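Local coordinates for protein trans-4-hydroxy-L-proline dehydratase (Clostridioides difficile 70-100-2010, PDB 6VXC) that uses a glycyl radical to dehydrate trans-4-hydroxy-L-proline to (S)-1-pyrroline-5-carboxylate in the anaerobic breakdown of hydroxyproline, at residues 520-525 and 648-653; 568-573 and 641-646. All blocks are in the same frame, centred on the assembly; numbering follows the deposited sequence.

Interaction 1 of 2, residues 520-525 and 648-653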
loop_
_atom_site.group_PDB
_atom_site.type_symbol
_atom_site.label_atom_id
_atom_site.label_comp_id
_atom_site.label_asym_id
_atom_site.label_seq_id
_atom_site.Cartn_x
_atom_site.Cartn_y
_atom_site.Cartn_z
ATOM N N MET A 520 -15.737 3.844 18.893
ATOM C CA MET A 520 -14.441 3.332 18.461
ATOM C C MET A 520 -13.797 4.264 17.433
ATOM O O MET A 520 -12.573 4.460 17.442
ATOM C CB MET A 520 -14.614 1.909 17.914
ATOM C CG MET A 520 -13.329 1.078 17.839
ATOM S SD MET A 520 -12.401 0.995 19.395
ATOM C CE MET A 520 -13.690 0.416 20.480
ATOM N N ILE A 521 -14.603 4.843 16.541
ATOM C CA ILE A 521 -14.073 5.819 15.595
ATOM C C ILE A 521 -13.597 7.074 16.335
ATOM O O ILE A 521 -12.526 7.619 16.037
ATOM C CB ILE A 521 -15.117 6.147 14.507
ATOM C CG1 ILE A 521 -15.482 4.892 13.682
ATOM C CG2 ILE A 521 -14.602 7.255 13.585
ATOM C CD1 ILE A 521 -14.294 4.185 13.076
ATOM N N ASP A 522 -14.371 7.547 17.315
ATOM C CA ASP A 522 -13.918 8.688 18.110
ATOM C C ASP A 522 -12.555 8.409 18.745
ATOM O O ASP A 522 -11.666 9.265 18.724
ATOM C CB ASP A 522 -14.943 9.029 19.194
ATOM C CG ASP A 522 -16.039 9.970 18.712
ATOM O OD1 ASP A 522 -15.978 10.459 17.568
ATOM O OD2 ASP A 522 -16.973 10.231 19.502
ATOM N N ILE A 523 -12.374 7.211 19.314
ATOM C CA ILE A 523 -11.094 6.855 19.929
ATOM C C ILE A 523 -9.972 6.904 18.899
ATOM O O ILE A 523 -8.888 7.442 19.160
ATOM C CB ILE A 523 -11.173 5.465 20.583
ATOM C CG1 ILE A 523 -12.036 5.501 21.833
ATOM C CG2 ILE A 523 -9.769 4.926 20.899
ATOM C CD1 ILE A 523 -12.183 4.121 22.450
ATOM N N LYS A 524 -10.199 6.283 17.736
ATOM C CA LYS A 524 -9.179 6.217 16.690
ATOM C C LYS A 524 -8.819 7.607 16.180
ATOM O O LYS A 524 -7.645 7.921 15.978
ATOM C CB LYS A 524 -9.672 5.330 15.545
ATOM C CG LYS A 524 -8.769 5.287 14.310
ATOM C CD LYS A 524 -7.400 4.701 14.621
ATOM C CE LYS A 524 -6.597 4.480 13.339
ATOM N NZ LYS A 524 -5.156 4.245 13.603
ATOM N N ILE A 525 -9.826 8.439 15.935
ATOM C CA ILE A 525 -9.601 9.763 15.365
ATOM C C ILE A 525 -8.818 10.644 16.333
ATOM O O ILE A 525 -7.918 11.383 15.929
ATOM C CB ILE A 525 -10.953 10.406 14.990
ATOM C CG1 ILE A 525 -11.696 9.594 13.917
ATOM C CG2 ILE A 525 -10.758 11.839 14.527
ATOM C CD1 ILE A 525 -11.293 9.892 12.510
ATOM N N THR A 648 -16.638 9.925 7.372
ATOM C CA THR A 648 -16.376 10.875 6.290
ATOM C C THR A 648 -16.698 12.327 6.668
ATOM O O THR A 648 -17.782 12.635 7.169
ATOM C CB THR A 648 -17.189 10.484 5.054
ATOM O OG1 THR A 648 -16.900 9.130 4.688
ATOM C CG2 THR A 648 -16.869 11.405 3.887
ATOM N N GLY A 649 -15.786 13.235 6.343
ATOM C CA GLY A 649 -16.009 14.642 6.590
ATOM C C GLY A 649 -15.488 15.136 7.919
ATOM O O GLY A 649 -15.507 16.342 8.161
ATOM N N ARG A 650 -15.037 14.250 8.793
ATOM C CA ARG A 650 -14.347 14.720 9.975
ATOM C C ARG A 650 -13.084 15.462 9.543
ATOM O O ARG A 650 -12.387 15.006 8.637
ATOM C CB ARG A 650 -13.964 13.562 10.890
ATOM C CG ARG A 650 -15.108 12.793 11.485
ATOM C CD ARG A 650 -14.531 11.640 12.253
ATOM N NE ARG A 650 -15.558 10.862 12.933
ATOM C CZ ARG A 650 -15.714 10.797 14.253
ATOM N NH1 ARG A 650 -14.911 11.478 15.058
ATOM N NH2 ARG A 650 -16.670 10.036 14.762
ATOM N N PRO A 651 -12.748 16.580 10.185
ATOM C CA PRO A 651 -11.562 17.348 9.771
ATOM C C PRO A 651 -10.262 16.662 10.167
ATOM O O PRO A 651 -10.184 15.967 11.175
ATOM C CB PRO A 651 -11.715 18.682 10.516
ATOM C CG PRO A 651 -12.707 18.420 11.631
ATOM C CD PRO A 651 -13.329 17.063 11.447
ATOM N N THR A 652 -9.238 16.861 9.349
ATOM C CA THR A 652 -7.870 16.522 9.710
ATOM C C THR A 652 -7.166 17.763 10.259
ATOM O O THR A 652 -7.601 18.890 10.037
ATOM C CB THR A 652 -7.088 15.988 8.507
ATOM O OG1 THR A 652 -6.876 17.059 7.580
ATOM C CG2 THR A 652 -7.839 14.801 7.825
ATOM N N VAL A 653 -6.047 17.537 10.950
ATOM C CA VAL A 653 -5.349 18.646 11.603
ATOM C C VAL A 653 -4.847 19.638 10.570
ATOM O O VAL A 653 -4.961 20.851 10.751
ATOM C CB VAL A 653 -4.195 18.131 12.480
ATOM C CG1 VAL A 653 -3.369 19.299 13.022
ATOM C CG2 VAL A 653 -4.736 17.304 13.627
#

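Interaction 2 of 2, residues 568-573 and 641-646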
loop_
_atom_site.group_PDB
_atom_site.type_symbol
_atom_site.label_atom_id
_atom_site.label_comp_id
_atom_site.label_asym_id
_atom_site.label_seq_id
_atom_site.Cartn_x
_atom_site.Cartn_y
_atom_site.Cartn_z
ATOM N N ARG A 568 -7.394 11.779 4.712
ATOM C CA ARG A 568 -6.964 10.711 5.601
ATOM C C ARG A 568 -8.031 9.628 5.596
ATOM O O ARG A 568 -9.225 9.923 5.497
ATOM C CB ARG A 568 -6.751 11.214 7.043
ATOM C CG ARG A 568 -5.298 11.544 7.370
ATOM C CD ARG A 568 -5.104 12.211 8.728
ATOM N NE ARG A 568 -3.910 11.697 9.390
ATOM C CZ ARG A 568 -2.668 11.939 8.977
ATOM N NH1 ARG A 568 -2.458 12.675 7.895
ATOM N NH2 ARG A 568 -1.641 11.445 9.642
ATOM N N TYR A 569 -7.595 8.376 5.734
ATOM C CA TYR A 569 -8.472 7.226 5.616
ATOM C C TYR A 569 -8.365 6.333 6.848
ATOM O O TYR A 569 -7.307 6.213 7.467
ATOM C CB TYR A 569 -8.139 6.405 4.342
ATOM C CG TYR A 569 -8.514 7.109 3.054
ATOM C CD1 TYR A 569 -7.666 8.043 2.457
ATOM C CD2 TYR A 569 -9.751 6.884 2.460
ATOM C CE1 TYR A 569 -8.030 8.697 1.278
ATOM C CE2 TYR A 569 -10.111 7.526 1.304
ATOM C CZ TYR A 569 -9.257 8.428 0.719
ATOM O OH TYR A 569 -9.644 9.063 -0.435
ATOM N N ILE A 570 -9.480 5.702 7.188
ATOM C CA ILE A 570 -9.517 4.533 8.062
ATOM C C ILE A 570 -10.042 3.371 7.226
ATOM O O ILE A 570 -11.060 3.508 6.547
ATOM C CB ILE A 570 -10.382 4.775 9.314
ATOM C CG1 ILE A 570 -9.845 5.962 10.132
ATOM C CG2 ILE A 570 -10.456 3.511 10.179
ATOM C CD1 ILE A 570 -10.736 6.342 11.272
ATOM N N GLN A 571 -9.311 2.262 7.219
ATOM C CA GLN A 571 -9.591 1.152 6.316
ATOM C C GLN A 571 -10.563 0.152 6.948
ATOM O O GLN A 571 -10.228 -0.516 7.927
ATOM C CB GLN A 571 -8.285 0.471 5.911
ATOM C CG GLN A 571 -7.155 1.396 5.367
ATOM C CD GLN A 571 -6.117 1.849 6.385
ATOM O OE1 GLN A 571 -6.165 2.977 6.874
ATOM N NE2 GLN A 571 -5.196 0.967 6.730
ATOM N N GLY A 572 -11.745 0.009 6.352
ATOM C CA GLY A 572 -12.752 -0.893 6.909
ATOM C C GLY A 572 -12.472 -2.340 6.529
ATOM O O GLY A 572 -12.289 -2.660 5.354
ATOM N N VAL A 573 -12.435 -3.221 7.528
ATOM C CA VAL A 573 -12.155 -4.630 7.302
ATOM C C VAL A 573 -13.360 -5.452 7.737
ATOM O O VAL A 573 -13.937 -5.215 8.806
ATOM C CB VAL A 573 -10.890 -5.106 8.048
ATOM C CG1 VAL A 573 -10.664 -6.602 7.814
ATOM C CG2 VAL A 573 -9.683 -4.331 7.597
ATOM N N ASN A 641 -23.075 2.278 4.836
ATOM C CA ASN A 641 -23.485 3.668 5.022
ATOM C C ASN A 641 -23.174 4.164 6.427
ATOM O O ASN A 641 -22.757 5.311 6.603
ATOM C CB ASN A 641 -24.976 3.816 4.722
ATOM C CG ASN A 641 -25.279 3.626 3.256
ATOM O OD1 ASN A 641 -24.406 3.809 2.419
ATOM N ND2 ASN A 641 -26.511 3.242 2.935
ATOM N N ALA A 642 -23.374 3.318 7.437
ATOM C CA ALA A 642 -23.059 3.732 8.798
ATOM C C ALA A 642 -21.578 4.032 8.936
ATOM O O ALA A 642 -21.196 5.027 9.565
ATOM C CB ALA A 642 -23.477 2.653 9.797
ATOM N N TYR A 643 -20.734 3.176 8.351
ATOM C CA TYR A 643 -19.288 3.385 8.385
ATOM C C TYR A 643 -18.895 4.648 7.635
ATOM O O TYR A 643 -18.166 5.501 8.158
ATOM C CB TYR A 643 -18.585 2.157 7.798
ATOM C CG TYR A 643 -17.084 2.194 7.883
ATOM C CD1 TYR A 643 -16.440 2.232 9.112
ATOM C CD2 TYR A 643 -16.299 2.138 6.737
ATOM C CE1 TYR A 643 -15.059 2.233 9.202
ATOM C CE2 TYR A 643 -14.912 2.148 6.818
ATOM C CZ TYR A 643 -14.298 2.195 8.053
ATOM O OH TYR A 643 -12.923 2.200 8.169
ATOM N N TYR A 644 -19.386 4.786 6.407
ATOM C CA TYR A 644 -19.162 6.000 5.633
ATOM C C TYR A 644 -19.598 7.237 6.413
ATOM O O TYR A 644 -18.862 8.223 6.493
ATOM C CB TYR A 644 -19.929 5.913 4.317
ATOM C CG TYR A 644 -20.054 7.209 3.563
ATOM C CD1 TYR A 644 -19.042 7.631 2.715
ATOM C CD2 TYR A 644 -21.188 8.005 3.686
ATOM C CE1 TYR A 644 -19.137 8.813 2.024
ATOM C CE2 TYR A 644 -21.294 9.209 2.992
ATOM C CZ TYR A 644 -20.255 9.599 2.157
ATOM O OH TYR A 644 -20.309 10.769 1.459
ATOM N N ASN A 645 -20.797 7.192 7.004
ATOM C CA ASN A 645 -21.342 8.358 7.693
ATOM C C ASN A 645 -20.570 8.687 8.961
ATOM O O ASN A 645 -20.402 9.865 9.290
ATOM C CB ASN A 645 -22.815 8.129 8.044
ATOM C CG ASN A 645 -23.748 8.290 6.848
ATOM O OD1 ASN A 645 -23.506 9.090 5.959
ATOM N ND2 ASN A 645 -24.826 7.525 6.841
ATOM N N GLU A 646 -20.079 7.675 9.668
ATOM C CA GLU A 646 -19.377 7.914 10.922
ATOM C C GLU A 646 -18.007 8.546 10.704
ATOM O O GLU A 646 -17.556 9.344 11.538
ATOM C CB GLU A 646 -19.243 6.602 11.682
ATOM C CG GLU A 646 -18.682 6.743 13.069
ATOM C CD GLU A 646 -19.536 7.635 13.925
ATOM O OE1 GLU A 646 -20.768 7.404 13.988
ATOM O OE2 GLU A 646 -18.969 8.564 14.527
#

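Interaction 1 of 2, residues 520-525 and 648-653
R650 reaches from the loop 648-653 to the helix turn that carries I521, D522 and I525, and almost all of this contact is its doing. Its CB points at the helix, and the chain, extended from CG to NE, carries the guanidinium past I525 to D522. CD is the first atom to touch, lying 3.7 Å from CD1 of I525. Further out, NE and CZ pass CG2 of I521, which sits over one guanidinium face, toward the rim; chi1 of -62° sets this methyl anti to the backbone N, on the side facing the arginine. At the tip, NH1 and NH2 grip D522 end-on, both donating to OD1 at 2.9 Å. NH1 meets it nearly along the C-O axis, NH2 from above the carboxylate plane, and sharing one atom bends both bonds to 145°. The two flat groups are turned 74° apart. NH2 also pairs with OE2 of E646. Arginine suits the place by joining an aliphatic stem, for the isoleucine methyls, to a flat cation for two acids. The loop follows helix 630-647 and leads into strand 657-661; R650 thereby fastens this connection, beside Y658, to helix 506-538.

Interaction 2 of 2, residues 568-573 and 641-646
Y643 brings its phenol end from helix 641-646 against the backbone of strand 568-573, where it meets I570, Q571 and G572. The polar part of the contact is one hydrogen bond, in which Y643 OH donates to I570 O at 2.8 Å. The carbonyl oxygen lies near the plane of the tyrosine ring, at its edge. The length is ordinary, but the donor stands 74° out of the carbonyl plane and not on a lone pair. G572 N is also close to the hydroxyl, but the angle is too poor for a hydrogen bond.

The remaining contacts are van der Waals. CG2 of I570, a branched residue that points toward the helix, packs against Y643 OH at 3.4 Å. Ring atom CZ lies 3.6 Å from G572 CA. Glycine suits this place because a CB would point toward the ring, and its absence lets the ring, through CE2 and CZ, lie close to G572 CA. With CG anti to its backbone N (chi1 -175°), Y643 spans the 10.7 Å between the two axes. Q571, whose side chain sets off away from the helix, accepts a hydrogen bond at OE1 from G469 N; its side chain lies about 6 Å from that of E456, the proton acceptor inferred from related enzymes.

Strand and helix run nearly antiparallel, at 165°. Strand 565-573 is the middle of three parallel strands, and helix 630-647 leads by way of a loop to its edge neighbour, strand 657-661. The reversal of direction is that of a beta-alpha-beta crossover, here enlarged by further helices. Such crossovers build the alpha/beta barrel of glycyl radical enzymes, with helices packed outside the strands and the active site within.

Overall arrangement
Well into the chain comes strand 463-472, an edge of the three-stranded parallel sheet; next comes helix 506-538, which supplies 520-525, and then the middle strand, 565-573. After a largely helical excursion, helix 630-647 returns to that strand and closes interaction 2. The following loop, 648-653, reaches back to helix 506-538 and closes the larger loop of interaction 1, inside which interaction 2 is nested. Interaction 2 thus ties helix 630-647 to the middle strand, and interaction 1 ties the loop leading to strand 657-661 to helix 506-538. With centres 10 Å apart, the two are joined by I570 CD1, which packs on K524 CG and I525 CD1, each at 3.8 Å, and by I521 meeting E646.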